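Local coordinates for putative hydroxymethylglutaryl-CoA synthase (Streptococcus mutans, PDB 3SQZ), which probably catalyses the condensation of acetyl-CoA with acetoacetyl-CoA to give 3-hydroxy-3-methylglutaryl-CoA, and binds coenzyme A, at residues F266-P271 with A300-S305; S47-N52 with E401-P406; R214-F219 with G232-K237; A155-E160 with L205-L210. All blocks are in the same frame, centred on the assembly; numbering follows the deposited sequence. Where two conformers were deposited one is given.

Contact 1. Residues F266-P271 with A300-S305; sequences FHLPFP and ASILYS. With COA (coenzyme A), chain D.
A buried, largely apolar contact, stitched by two waters, sets L268 of the loop after strand 263-266, and P271 where helix 271-279 begins, against I302 and S305, in the passage from helix 288-302 to helix 305-308. L268 does most of the work by dividing its two methyls. CD2 packs on the I302 branch methyl, 3.8 Å from I302 CG2, the two side chains crossing at about a right angle. CD1 turns to the polar side, where it lies 3.4 Å from S305 OG and also touches S301 O. Beside it, the ring of P271 offers CB to I302 CD1 at 4.0 Å. I302 reaches both partners because CG1 lies between its backbone N and carbonyl carbon (chi1 67°), leaving CG2 for L268 while the CG1 arm carries CD1 to the proline.

Polar groups at the margin are joined through water. One water accepts from F266 N and donates to S301 OG, 2.9 Å away; that hydroxyl is also bonded to F298 O. A second water bridges S305 OG, 2.8 Å away, and L268 O.

The other side of the loop faces the ligand: one face of the F270 ring is covered by CEP of coenzyme A, 3.5 Å from F270 CZ, and H267 is predicted to be a catalytic proton donor or acceptor. In this thiolase fold the loop runs from strand 263-266, outermost in the large sheet within this chain, into helix 271-279, while S301 and S305 also touch helix 315-326.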
# COMPACT_ATOMS: atom_id res chain seq x y z
N PHE A 266 1.72 -4.50 10.12
CA PHE A 266 1.50 -5.69 9.32
C PHE A 266 0.91 -5.36 7.97
O PHE A 266 0.22 -4.36 7.80
CB PHE A 266 0.52 -6.63 10.03
CG PHE A 266 0.98 -7.01 11.40
CD1 PHE A 266 1.71 -8.17 11.61
CD2 PHE A 266 0.72 -6.19 12.49
CE1 PHE A 266 2.16 -8.50 12.87
CE2 PHE A 266 1.17 -6.52 13.75
CZ PHE A 266 1.88 -7.68 13.95
N HIS A 267 1.15 -6.21 6.99
CA HIS A 267 0.45 -6.14 5.73
C HIS A 267 -1.06 -6.19 6.00
O HIS A 267 -1.49 -6.94 6.89
CB HIS A 267 0.91 -7.31 4.85
CG HIS A 267 0.09 -7.47 3.61
ND1 HIS A 267 -0.19 -6.42 2.78
CD2 HIS A 267 -0.52 -8.55 3.09
CE1 HIS A 267 -0.95 -6.84 1.78
NE2 HIS A 267 -1.16 -8.14 1.94
N LEU A 268 -1.84 -5.43 5.24
CA LEU A 268 -3.25 -5.17 5.56
C LEU A 268 -4.23 -5.42 4.41
O LEU A 268 -4.86 -4.50 3.89
CB LEU A 268 -3.41 -3.72 6.07
CG LEU A 268 -3.25 -3.53 7.57
CD1 LEU A 268 -3.00 -2.08 7.92
CD2 LEU A 268 -4.51 -4.04 8.25
N PRO A 269 -4.37 -6.68 4.00
CA PRO A 269 -5.38 -6.97 2.97
C PRO A 269 -6.79 -6.81 3.53
O PRO A 269 -7.72 -6.47 2.80
CB PRO A 269 -5.10 -8.43 2.60
CG PRO A 269 -4.44 -9.00 3.81
CD PRO A 269 -3.66 -7.88 4.45
N PHE A 270 -6.94 -7.05 4.83
CA PHE A 270 -8.12 -6.70 5.60
C PHE A 270 -7.68 -6.70 7.07
O PHE A 270 -6.78 -7.45 7.44
CB PHE A 270 -9.31 -7.63 5.32
CG PHE A 270 -9.04 -9.10 5.53
CD1 PHE A 270 -9.51 -9.76 6.66
CD2 PHE A 270 -8.34 -9.84 4.57
CE1 PHE A 270 -9.28 -11.12 6.84
CE2 PHE A 270 -8.10 -11.19 4.75
CZ PHE A 270 -8.58 -11.84 5.88
N PRO A 271 -8.28 -5.83 7.90
CA PRO A 271 -7.69 -5.67 9.24
C PRO A 271 -7.76 -6.91 10.13
O PRO A 271 -6.87 -7.07 10.97
CB PRO A 271 -8.47 -4.50 9.83
CG PRO A 271 -8.88 -3.70 8.64
CD PRO A 271 -9.22 -4.74 7.59
N ALA A 300 -4.49 1.88 16.10
CA ALA A 300 -4.21 3.09 15.33
C ALA A 300 -3.82 2.74 13.89
O ALA A 300 -4.21 3.42 12.95
CB ALA A 300 -3.10 3.90 15.99
N SER A 301 -3.03 1.67 13.74
CA SER A 301 -2.49 1.30 12.43
C SER A 301 -3.53 0.79 11.44
O SER A 301 -3.29 0.83 10.24
CB SER A 301 -1.35 0.27 12.58
OG SER A 301 -1.84 -1.04 12.77
N ILE A 302 -4.69 0.33 11.93
CA ILE A 302 -5.70 -0.21 11.02
C ILE A 302 -6.83 0.77 10.68
O ILE A 302 -7.70 0.46 9.88
CB ILE A 302 -6.30 -1.54 11.54
CG1 ILE A 302 -7.12 -1.34 12.82
CG2 ILE A 302 -5.19 -2.58 11.74
CD1 ILE A 302 -7.80 -2.62 13.30
N LEU A 303 -6.78 1.97 11.26
CA LEU A 303 -7.86 2.93 11.09
C LEU A 303 -8.14 3.27 9.63
O LEU A 303 -9.28 3.28 9.19
CB LEU A 303 -7.53 4.20 11.86
CG LEU A 303 -8.54 4.92 12.73
CD1 LEU A 303 -9.43 3.97 13.51
CD2 LEU A 303 -7.78 5.82 13.69
N TYR A 304 -7.09 3.56 8.86
CA TYR A 304 -7.32 3.94 7.46
C TYR A 304 -7.80 2.76 6.63
O TYR A 304 -8.71 2.89 5.81
CB TYR A 304 -6.07 4.57 6.84
CG TYR A 304 -5.66 5.89 7.47
CD1 TYR A 304 -6.53 6.63 8.25
CD2 TYR A 304 -4.37 6.38 7.27
CE1 TYR A 304 -6.14 7.83 8.82
CE2 TYR A 304 -3.97 7.57 7.84
CZ TYR A 304 -4.85 8.29 8.62
OH TYR A 304 -4.47 9.47 9.20
N SER A 305 -7.20 1.59 6.84
CA SER A 305 -7.56 0.42 6.07
C SER A 305 -9.04 0.05 6.24
O SER A 305 -9.68 -0.44 5.31
CB SER A 305 -6.64 -0.74 6.43
OG SER A 305 -5.32 -0.45 5.98
N1A COA D . -20.45 -12.00 12.56
C2A COA D . -19.13 -11.86 12.81
N3A COA D . -18.21 -12.51 12.01
C4A COA D . -18.64 -13.27 10.97
C5A COA D . -20.00 -13.42 10.70
C6A COA D . -20.90 -12.79 11.48
N6A COA D . -22.30 -12.93 11.22
N7A COA D . -20.15 -14.24 9.61
C8A COA D . -18.93 -14.60 9.20
N9A COA D . -17.99 -14.00 10.07
C1B COA D . -16.55 -14.01 9.91
C2B COA D . -15.59 -15.12 10.43
O2B COA D . -15.81 -16.06 11.39
C3B COA D . -14.24 -14.56 10.02
O3B COA D . -13.23 -14.20 10.87
P3B COA D . -12.33 -15.23 11.58
O7A COA D . -11.29 -15.80 10.54
O8A COA D . -11.60 -14.41 12.69
O9A COA D . -13.17 -16.33 12.16
C4B COA D . -14.58 -13.86 8.76
O4B COA D . -15.73 -13.08 9.15
C5B COA D . -14.35 -14.39 7.38
O5B COA D . -15.25 -15.46 7.26
P1A COA D . -15.29 -16.31 5.93
O1A COA D . -13.86 -16.92 5.64
O2A COA D . -16.33 -17.41 6.06
O3A COA D . -15.68 -15.29 4.78
P2A COA D . -15.44 -15.55 3.23
O4A COA D . -15.61 -17.08 2.88
O5A COA D . -16.43 -14.73 2.43
O6A COA D . -13.95 -15.10 2.85
CBP COA D . -11.90 -13.81 2.96
CCP COA D . -13.26 -14.10 3.54
CDP COA D . -11.06 -15.03 3.07
CEP COA D . -11.23 -12.68 3.72
CAP COA D . -12.10 -13.41 1.53
OAP COA D . -12.64 -12.16 1.41
C9P COA D . -10.84 -13.54 0.70
O9P COA D . -10.40 -14.63 0.32
N8P COA D . -10.19 -12.27 0.32
C7P COA D . -8.89 -12.25 -0.32
C6P COA D . -7.75 -12.62 0.60
C5P COA D . -6.37 -12.45 -0.05
O5P COA D . -6.21 -11.71 -1.00
N4P COA D . -5.25 -13.12 0.54
C3P COA D . -3.90 -12.89 0.00
C2P COA D . -2.95 -12.12 0.87
S1P COA D . -2.87 -12.61 2.56
O HOH W 1 -0.47 -2.77 10.95
O HOH W 2 -5.09 -1.65 3.51

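Contact 2. Residues S47-N52 with E401-P406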
# COMPACT_ATOMS: atom_id res chain seq x y z
N SER A 47 -8.84 6.61 -4.56
CA SER A 47 -9.81 7.02 -5.57
C SER A 47 -10.89 7.90 -4.94
O SER A 47 -10.90 8.14 -3.72
CB SER A 47 -10.42 5.78 -6.22
OG SER A 47 -10.92 4.92 -5.22
N GLN A 48 -11.79 8.39 -5.78
CA GLN A 48 -12.76 9.40 -5.36
C GLN A 48 -14.13 8.83 -5.01
O GLN A 48 -15.06 9.59 -4.73
CB GLN A 48 -12.91 10.47 -6.45
CG GLN A 48 -11.60 11.10 -6.89
CD GLN A 48 -10.84 11.78 -5.76
OE1 GLN A 48 -9.63 11.59 -5.61
NE2 GLN A 48 -11.54 12.58 -4.99
N TYR A 49 -14.25 7.51 -5.01
CA TYR A 49 -15.52 6.82 -4.76
C TYR A 49 -15.35 5.80 -3.64
O TYR A 49 -14.25 5.28 -3.42
CB TYR A 49 -15.99 6.08 -6.01
CG TYR A 49 -16.23 6.95 -7.22
CD1 TYR A 49 -17.45 7.58 -7.43
CD2 TYR A 49 -15.22 7.13 -8.15
CE1 TYR A 49 -17.66 8.36 -8.54
CE2 TYR A 49 -15.42 7.92 -9.27
CZ TYR A 49 -16.65 8.53 -9.46
OH TYR A 49 -16.83 9.31 -10.59
N VAL A 50 -16.45 5.49 -2.97
CA VAL A 50 -16.42 4.53 -1.87
C VAL A 50 -17.63 3.61 -1.95
O VAL A 50 -18.73 4.04 -2.31
CB VAL A 50 -16.36 5.26 -0.50
CG1 VAL A 50 -17.55 6.21 -0.29
CG2 VAL A 50 -16.24 4.27 0.65
N LEU A 51 -17.40 2.34 -1.64
CA LEU A 51 -18.46 1.35 -1.47
C LEU A 51 -18.55 1.05 0.02
O LEU A 51 -17.60 0.55 0.62
CB LEU A 51 -18.15 0.08 -2.26
CG LEU A 51 -19.13 -1.07 -2.07
CD1 LEU A 51 -20.53 -0.72 -2.59
CD2 LEU A 51 -18.60 -2.32 -2.76
N ASN A 52 -19.70 1.36 0.61
CA ASN A 52 -19.90 1.08 2.02
C ASN A 52 -20.24 -0.40 2.21
O ASN A 52 -21.07 -0.95 1.47
CB ASN A 52 -20.94 2.03 2.60
CG ASN A 52 -20.41 3.45 2.74
OD1 ASN A 52 -19.22 3.66 3.02
ND2 ASN A 52 -21.28 4.44 2.55
N GLU A 401 -16.05 10.90 -18.38
CA GLU A 401 -15.32 11.60 -17.34
C GLU A 401 -15.82 11.17 -15.97
O GLU A 401 -17.01 11.27 -15.67
CB GLU A 401 -15.42 13.12 -17.49
CG GLU A 401 -14.52 13.87 -16.52
CD GLU A 401 -14.75 15.37 -16.52
OE1 GLU A 401 -15.43 15.88 -17.44
OE2 GLU A 401 -14.24 16.05 -15.60
N TYR A 402 -14.90 10.68 -15.15
CA TYR A 402 -15.21 10.27 -13.79
C TYR A 402 -14.46 11.19 -12.85
O TYR A 402 -13.58 11.95 -13.26
CB TYR A 402 -14.76 8.83 -13.57
CG TYR A 402 -15.56 7.81 -14.36
CD1 TYR A 402 -16.82 7.41 -13.94
CD2 TYR A 402 -15.04 7.24 -15.52
CE1 TYR A 402 -17.55 6.49 -14.66
CE2 TYR A 402 -15.76 6.31 -16.24
CZ TYR A 402 -17.01 5.94 -15.80
OH TYR A 402 -17.73 5.01 -16.52
N GLN A 403 -14.81 11.13 -11.57
CA GLN A 403 -14.06 11.86 -10.57
C GLN A 403 -12.72 11.18 -10.35
O GLN A 403 -12.65 9.97 -10.11
CB GLN A 403 -14.81 11.85 -9.25
CG GLN A 403 -16.15 12.52 -9.29
CD GLN A 403 -16.75 12.60 -7.92
OE1 GLN A 403 -17.72 11.92 -7.61
NE2 GLN A 403 -16.15 13.42 -7.06
N THR A 404 -11.65 11.97 -10.45
CA THR A 404 -10.30 11.49 -10.19
C THR A 404 -9.55 12.49 -9.33
O THR A 404 -10.09 13.54 -8.98
CB THR A 404 -9.50 11.27 -11.50
OG1 THR A 404 -9.27 12.53 -12.14
CG2 THR A 404 -10.25 10.35 -12.46
N GLY A 405 -8.32 12.15 -8.98
CA GLY A 405 -7.39 13.10 -8.39
C GLY A 405 -6.78 13.95 -9.50
O GLY A 405 -7.38 14.12 -10.57
N PRO A 406 -5.58 14.49 -9.25
CA PRO A 406 -4.98 15.45 -10.18
C PRO A 406 -4.64 14.88 -11.56
O PRO A 406 -4.56 15.66 -12.50
CB PRO A 406 -3.71 15.91 -9.45
CG PRO A 406 -3.44 14.86 -8.42
CD PRO A 406 -4.80 14.39 -8.00
O HOH W 3 -11.27 8.05 -8.58
O HOH W 4 -16.19 12.60 -4.50
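The hydroxyl of Y49 accepts the backbone N-H of Q403: OH lies 2.9 Å from Q403 N and the bond is nearly straight, at 168°. Carbon lies close to the same oxygen, with Q403 CB 3.5 Å from Y49 OH and Y402 CB a little farther off, near the plane of the Y49 ring. It also meets the Y402 ring at its edge and in plane. Y49 leaves its strand with CG beside the backbone N, and the length of the ring carries OH across to the loop. Q403 passes the ring obliquely, its amide plane turned 76° from the ring plane, and its OE1 continues to T374 OG1.

This is a surface contact between a strand and a loop. Residues 49-52 form the middle strand of a small three-stranded mixed sheet, between 75-78 and 374-375, and the loop 401-406 leads into strand 407-413, so early and late parts of the chain meet here.

Q48 supplies the second half of the grip. Its chain bends at chi2 (-59°), laying CG 3.5 Å from T404 C, while CB rests on Q403 CB at 3.7 Å. Two waters bridge the backbones and the amide: one accepts from Q48 N and donates to Q403 O at 2.8 Å, and the other donates to Q48 O and accepts from Q403 NE2 at 2.7 Å.

Contact 3. Residues R214-F219 with G232-K237; sequences RDIMDF and GMYSTK. With COA (coenzyme A), chain D.
S235 OG donates to D218 OD1 at 2.7 Å, and the same hydroxyl lies 3.2 Å from C3P of coenzyme A, so one small side chain joins the loop to the bound ligand. The carboxylate oxygen is met on its anti side, 16° out of plane. With OG swung opposite the backbone N (chi1 -169°), S235 presents the hydroxyl to both neighbours. F219 borders the same part of the pantetheine arm, its CD1 3.4 Å from O5P of coenzyme A. On the helix, G232 brings its CA to 3.5 Å from O9P of coenzyme A.

Behind this first shell, the aspartate is held firmly. D218 OD1 also receives hydrogen bonds from Y341 and S343, and D218 OD2 from the backbone N of G344, an arrangement that fixes the carboxylate's rotation and would be expected to stabilise its negative charge. D218 CB packs 3.6 Å from Y234 CD1, and the Y234 ring turns its edge to the backbone of the loop. At the far end of that ring, Y234 OH lies 3.4 Å from I216 CG2 and shares a water with M217 N.

Helix 232-254 thus opens with its first turn against coenzyme A, while the loop 214-219, leaving strand 203-213 of the large sheet, is tied by backbone bonds to G344 and N231.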
# COMPACT_ATOMS: atom_id res chain seq x y z
N ARG A 214 8.80 -18.91 -0.22
CA ARG A 214 8.19 -20.24 -0.21
C ARG A 214 7.24 -20.34 -1.40
O ARG A 214 6.31 -19.55 -1.51
CB ARG A 214 7.41 -20.44 1.10
CG ARG A 214 6.85 -21.82 1.34
CD ARG A 214 6.02 -21.82 2.61
NE ARG A 214 6.82 -21.48 3.79
CZ ARG A 214 6.33 -21.33 5.01
NH1 ARG A 214 5.03 -21.49 5.24
NH2 ARG A 214 7.15 -21.03 6.02
N ASP A 215 7.43 -21.35 -2.25
CA ASP A 215 6.67 -21.50 -3.48
C ASP A 215 5.32 -22.14 -3.21
O ASP A 215 5.22 -23.34 -3.00
CB ASP A 215 7.52 -22.33 -4.45
CG ASP A 215 6.84 -22.63 -5.77
OD1 ASP A 215 5.78 -22.06 -6.09
OD2 ASP A 215 7.40 -23.47 -6.51
N ILE A 216 4.28 -21.31 -3.20
CA ILE A 216 2.91 -21.73 -2.90
C ILE A 216 1.94 -21.02 -3.84
O ILE A 216 2.30 -20.06 -4.53
CB ILE A 216 2.52 -21.47 -1.42
CG1 ILE A 216 2.55 -19.96 -1.09
CG2 ILE A 216 3.42 -22.27 -0.48
CD1 ILE A 216 1.93 -19.63 0.25
N MET A 217 0.69 -21.49 -3.86
CA MET A 217 -0.33 -20.86 -4.68
C MET A 217 -1.55 -20.48 -3.84
O MET A 217 -2.65 -20.99 -4.02
CB MET A 217 -0.70 -21.74 -5.89
CG MET A 217 0.47 -21.88 -6.86
SD MET A 217 0.97 -20.28 -7.58
CE MET A 217 0.07 -20.32 -9.13
N ASP A 218 -1.32 -19.56 -2.89
CA ASP A 218 -2.41 -19.03 -2.07
C ASP A 218 -3.24 -17.98 -2.81
O ASP A 218 -4.45 -17.88 -2.59
CB ASP A 218 -1.88 -18.49 -0.74
CG ASP A 218 -0.83 -17.38 -0.90
OD1 ASP A 218 -0.88 -16.42 -0.10
OD2 ASP A 218 0.05 -17.48 -1.78
N PHE A 219 -2.57 -17.18 -3.64
CA PHE A 219 -3.19 -16.09 -4.39
C PHE A 219 -2.26 -15.86 -5.56
O PHE A 219 -1.03 -15.83 -5.38
CB PHE A 219 -3.30 -14.85 -3.49
CG PHE A 219 -3.63 -13.53 -4.19
CD1 PHE A 219 -4.80 -12.85 -3.89
CD2 PHE A 219 -2.73 -12.93 -5.06
CE1 PHE A 219 -5.09 -11.63 -4.48
CE2 PHE A 219 -3.01 -11.73 -5.66
CZ PHE A 219 -4.20 -11.06 -5.36
N GLY A 232 -8.62 -18.34 0.28
CA GLY A 232 -8.53 -17.40 1.38
C GLY A 232 -8.01 -18.00 2.67
O GLY A 232 -7.14 -17.44 3.33
N MET A 233 -8.55 -19.15 3.05
CA MET A 233 -8.15 -19.77 4.30
C MET A 233 -6.69 -20.23 4.26
O MET A 233 -5.94 -20.06 5.22
CB MET A 233 -9.06 -20.95 4.61
N TYR A 234 -6.29 -20.80 3.13
CA TYR A 234 -4.91 -21.24 2.97
C TYR A 234 -3.97 -20.04 3.01
O TYR A 234 -2.90 -20.09 3.61
CB TYR A 234 -4.79 -22.02 1.67
CG TYR A 234 -3.41 -22.49 1.30
CD1 TYR A 234 -2.73 -21.89 0.26
CD2 TYR A 234 -2.80 -23.55 1.95
CE1 TYR A 234 -1.47 -22.32 -0.12
CE2 TYR A 234 -1.53 -24.00 1.58
CZ TYR A 234 -0.88 -23.36 0.53
OH TYR A 234 0.38 -23.75 0.11
N SER A 235 -4.37 -18.95 2.36
CA SER A 235 -3.53 -17.77 2.37
C SER A 235 -3.34 -17.23 3.79
O SER A 235 -2.24 -16.85 4.17
CB SER A 235 -4.08 -16.69 1.45
OG SER A 235 -3.11 -15.68 1.30
N THR A 236 -4.41 -17.21 4.58
CA THR A 236 -4.32 -16.78 5.97
C THR A 236 -3.34 -17.66 6.74
O THR A 236 -2.48 -17.16 7.47
CB THR A 236 -5.70 -16.81 6.64
OG1 THR A 236 -6.48 -15.73 6.12
CG2 THR A 236 -5.58 -16.69 8.16
N LYS A 237 -3.45 -18.97 6.57
CA LYS A 237 -2.56 -19.89 7.27
C LYS A 237 -1.10 -19.67 6.87
O LYS A 237 -0.20 -19.72 7.71
CB LYS A 237 -2.96 -21.34 6.99
CG LYS A 237 -2.07 -22.38 7.67
N1A COA D . -20.45 -12.00 12.56
C2A COA D . -19.13 -11.86 12.81
N3A COA D . -18.21 -12.51 12.01
C4A COA D . -18.64 -13.27 10.97
C5A COA D . -20.00 -13.42 10.70
C6A COA D . -20.90 -12.79 11.48
N6A COA D . -22.30 -12.93 11.22
N7A COA D . -20.15 -14.24 9.61
C8A COA D . -18.93 -14.60 9.20
N9A COA D . -17.99 -14.00 10.07
C1B COA D . -16.55 -14.01 9.91
C2B COA D . -15.59 -15.12 10.43
O2B COA D . -15.81 -16.06 11.39
C3B COA D . -14.24 -14.56 10.02
O3B COA D . -13.23 -14.20 10.87
P3B COA D . -12.33 -15.23 11.58
O7A COA D . -11.29 -15.80 10.54
O8A COA D . -11.60 -14.41 12.69
O9A COA D . -13.17 -16.33 12.16
C4B COA D . -14.58 -13.86 8.76
O4B COA D . -15.73 -13.08 9.15
C5B COA D . -14.35 -14.39 7.38
O5B COA D . -15.25 -15.46 7.26
P1A COA D . -15.29 -16.31 5.93
O1A COA D . -13.86 -16.92 5.64
O2A COA D . -16.33 -17.41 6.06
O3A COA D . -15.68 -15.29 4.78
P2A COA D . -15.44 -15.55 3.23
O4A COA D . -15.61 -17.08 2.88
O5A COA D . -16.43 -14.73 2.43
O6A COA D . -13.95 -15.10 2.85
CBP COA D . -11.90 -13.81 2.96
CCP COA D . -13.26 -14.10 3.54
CDP COA D . -11.06 -15.03 3.07
CEP COA D . -11.23 -12.68 3.72
CAP COA D . -12.10 -13.41 1.53
OAP COA D . -12.64 -12.16 1.41
C9P COA D . -10.84 -13.54 0.70
O9P COA D . -10.40 -14.63 0.32
N8P COA D . -10.19 -12.27 0.32
C7P COA D . -8.89 -12.25 -0.32
C6P COA D . -7.75 -12.62 0.60
C5P COA D . -6.37 -12.45 -0.05
O5P COA D . -6.21 -11.71 -1.00
N4P COA D . -5.25 -13.12 0.54
C3P COA D . -3.90 -12.89 0.00
C2P COA D . -2.95 -12.12 0.87
S1P COA D . -2.87 -12.61 2.56
O HOH W 5 -0.12 -23.95 -2.88

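Contact 4. Residues A155-E160 with L205-L210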
# COMPACT_ATOMS: atom_id res chain seq x y z
N ALA A 155 16.15 1.38 -2.46
CA ALA A 155 16.22 2.83 -2.30
C ALA A 155 17.21 3.22 -1.20
O ALA A 155 18.04 4.13 -1.38
CB ALA A 155 14.85 3.39 -1.98
N LYS A 156 17.11 2.55 -0.06
CA LYS A 156 17.95 2.85 1.08
C LYS A 156 19.42 2.64 0.75
O LYS A 156 20.27 3.47 1.07
CB LYS A 156 17.51 1.97 2.26
CG LYS A 156 18.10 2.34 3.61
CD LYS A 156 19.50 1.82 3.79
CE LYS A 156 19.98 2.10 5.20
NZ LYS A 156 21.32 1.53 5.46
N LEU A 157 19.74 1.51 0.12
CA LEU A 157 21.12 1.22 -0.23
C LEU A 157 21.68 2.18 -1.27
O LEU A 157 22.85 2.56 -1.22
CB LEU A 157 21.27 -0.21 -0.72
CG LEU A 157 20.91 -1.27 0.32
CD1 LEU A 157 21.07 -2.66 -0.27
CD2 LEU A 157 21.73 -1.10 1.59
N HIS A 158 20.85 2.54 -2.24
CA HIS A 158 21.24 3.48 -3.28
C HIS A 158 21.62 4.83 -2.68
O HIS A 158 22.65 5.42 -3.02
CB HIS A 158 20.12 3.62 -4.30
CG HIS A 158 20.34 4.72 -5.30
ND1 HIS A 158 21.07 4.55 -6.45
CD2 HIS A 158 19.90 6.00 -5.30
CE1 HIS A 158 21.08 5.69 -7.12
NE2 HIS A 158 20.38 6.58 -6.45
N VAL A 159 20.79 5.34 -1.76
CA VAL A 159 21.08 6.62 -1.15
C VAL A 159 22.32 6.53 -0.27
O VAL A 159 23.13 7.45 -0.22
CB VAL A 159 19.88 7.16 -0.36
CG1 VAL A 159 20.28 8.41 0.42
CG2 VAL A 159 18.73 7.46 -1.31
N GLU A 160 22.50 5.41 0.42
CA GLU A 160 23.69 5.23 1.23
C GLU A 160 24.95 5.33 0.37
O GLU A 160 25.94 5.94 0.76
CB GLU A 160 23.66 3.91 2.00
CG GLU A 160 24.83 3.77 2.96
CD GLU A 160 24.69 2.60 3.91
OE1 GLU A 160 25.64 2.35 4.69
OE2 GLU A 160 23.63 1.94 3.91
N LEU A 205 15.69 3.96 8.46
CA LEU A 205 15.62 2.54 8.15
C LEU A 205 16.90 1.85 8.57
O LEU A 205 17.99 2.37 8.39
CB LEU A 205 15.39 2.34 6.65
CG LEU A 205 14.04 2.82 6.12
CD1 LEU A 205 14.01 2.75 4.60
CD2 LEU A 205 12.91 2.01 6.72
N HIS A 206 16.76 0.66 9.15
CA HIS A 206 17.93 -0.08 9.61
C HIS A 206 18.30 -1.23 8.70
O HIS A 206 17.52 -1.63 7.85
CB HIS A 206 17.71 -0.53 11.05
CG HIS A 206 17.52 0.62 11.99
ND1 HIS A 206 16.34 0.85 12.66
CD2 HIS A 206 18.34 1.63 12.31
CE1 HIS A 206 16.46 1.94 13.39
NE2 HIS A 206 17.67 2.44 13.20
N ASP A 207 19.51 -1.76 8.88
CA ASP A 207 20.03 -2.76 7.97
C ASP A 207 19.73 -4.20 8.35
O ASP A 207 20.03 -5.12 7.60
CB ASP A 207 21.54 -2.60 7.79
CG ASP A 207 21.89 -1.38 6.98
OD1 ASP A 207 21.23 -1.14 5.93
OD2 ASP A 207 22.81 -0.65 7.38
N GLU A 208 19.14 -4.40 9.53
CA GLU A 208 18.80 -5.73 9.98
C GLU A 208 17.47 -6.15 9.37
O GLU A 208 16.40 -5.73 9.82
CB GLU A 208 18.73 -5.77 11.51
CG GLU A 208 20.08 -5.55 12.21
CD GLU A 208 20.51 -4.09 12.30
OE1 GLU A 208 19.68 -3.18 12.08
OE2 GLU A 208 21.70 -3.85 12.61
N THR A 209 17.53 -6.96 8.32
CA THR A 209 16.35 -7.39 7.60
C THR A 209 16.41 -8.90 7.43
O THR A 209 17.49 -9.47 7.41
CB THR A 209 16.26 -6.73 6.21
OG1 THR A 209 17.40 -7.11 5.43
CG2 THR A 209 16.23 -5.22 6.32
N LEU A 210 15.25 -9.53 7.29
CA LEU A 210 15.21 -10.95 7.00
C LEU A 210 14.00 -11.25 6.14
O LEU A 210 12.86 -10.91 6.52
CB LEU A 210 15.14 -11.77 8.28
CG LEU A 210 15.16 -13.29 8.07
CD1 LEU A 210 16.50 -13.75 7.52
CD2 LEU A 210 14.82 -14.01 9.36
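K156 leaves its helix with CG opposite the backbone N (chi1 -169°), bends once at chi2 (-80°) and then runs extended, a course that carries its ammonium to D207 while the aliphatic part passes L205. D207 comes to meet it with CG beside its own backbone N, and the two side chains cross at about a right angle. The resulting salt bridge is short: K156 NZ lies 2.7 Å from D207 OD1, on the syn side of the carboxylate and 24° out of its plane. One turn along the helix, E160 OE2 takes a second bond from K156 NZ at 2.8 Å, approached from above the carboxylate plane.

Lysine, glutamate and aspartate therefore make a three-membered salt-bridge network, with K156 and E160 in the i, i+4 spacing of helix 147-161. The partner segment belongs to strand 203-213 of the large mixed sheet, where that strand is interrupted, and D207 stands on the interruption. The shared ammonium lies between two acids whose nearest oxygens, E160 OE2 and D207 OD1, are 4.4 Å apart, and it would be expected to offset their mutual repulsion.

The aliphatic part of the lysine makes one apolar touch, K156 CG lying 4.1 Å from L205 CB as the two chains slide past each other in opposite directions. Farther out, K156 CE approaches the backbone, 3.8 Å from L205 O. Helix 147-161 is also seated on strand 166-175, where A155 touches V167 and V169.

The four contacts differ in chemistry with their place in one fold. Contact 1, the most central, is wholly buried and relies on carbon packing, with waters bridging its polar atoms; contact 2, at the surface, mixes a direct bond to backbone with water bridges; contacts 3 and 4 are partly buried and turn on carboxylates. One aspartate accepts neutral donors beside coenzyme A, the other meets a lysine far from any annotated site. Contacts 1 and 3 both touch coenzyme A, their nearest atoms about 4 Å apart. Contacts 3 and 4 share strand 203-213, 4 on its interruption and 3 just past its end, whereas contact 2 belongs to a separate small sheet.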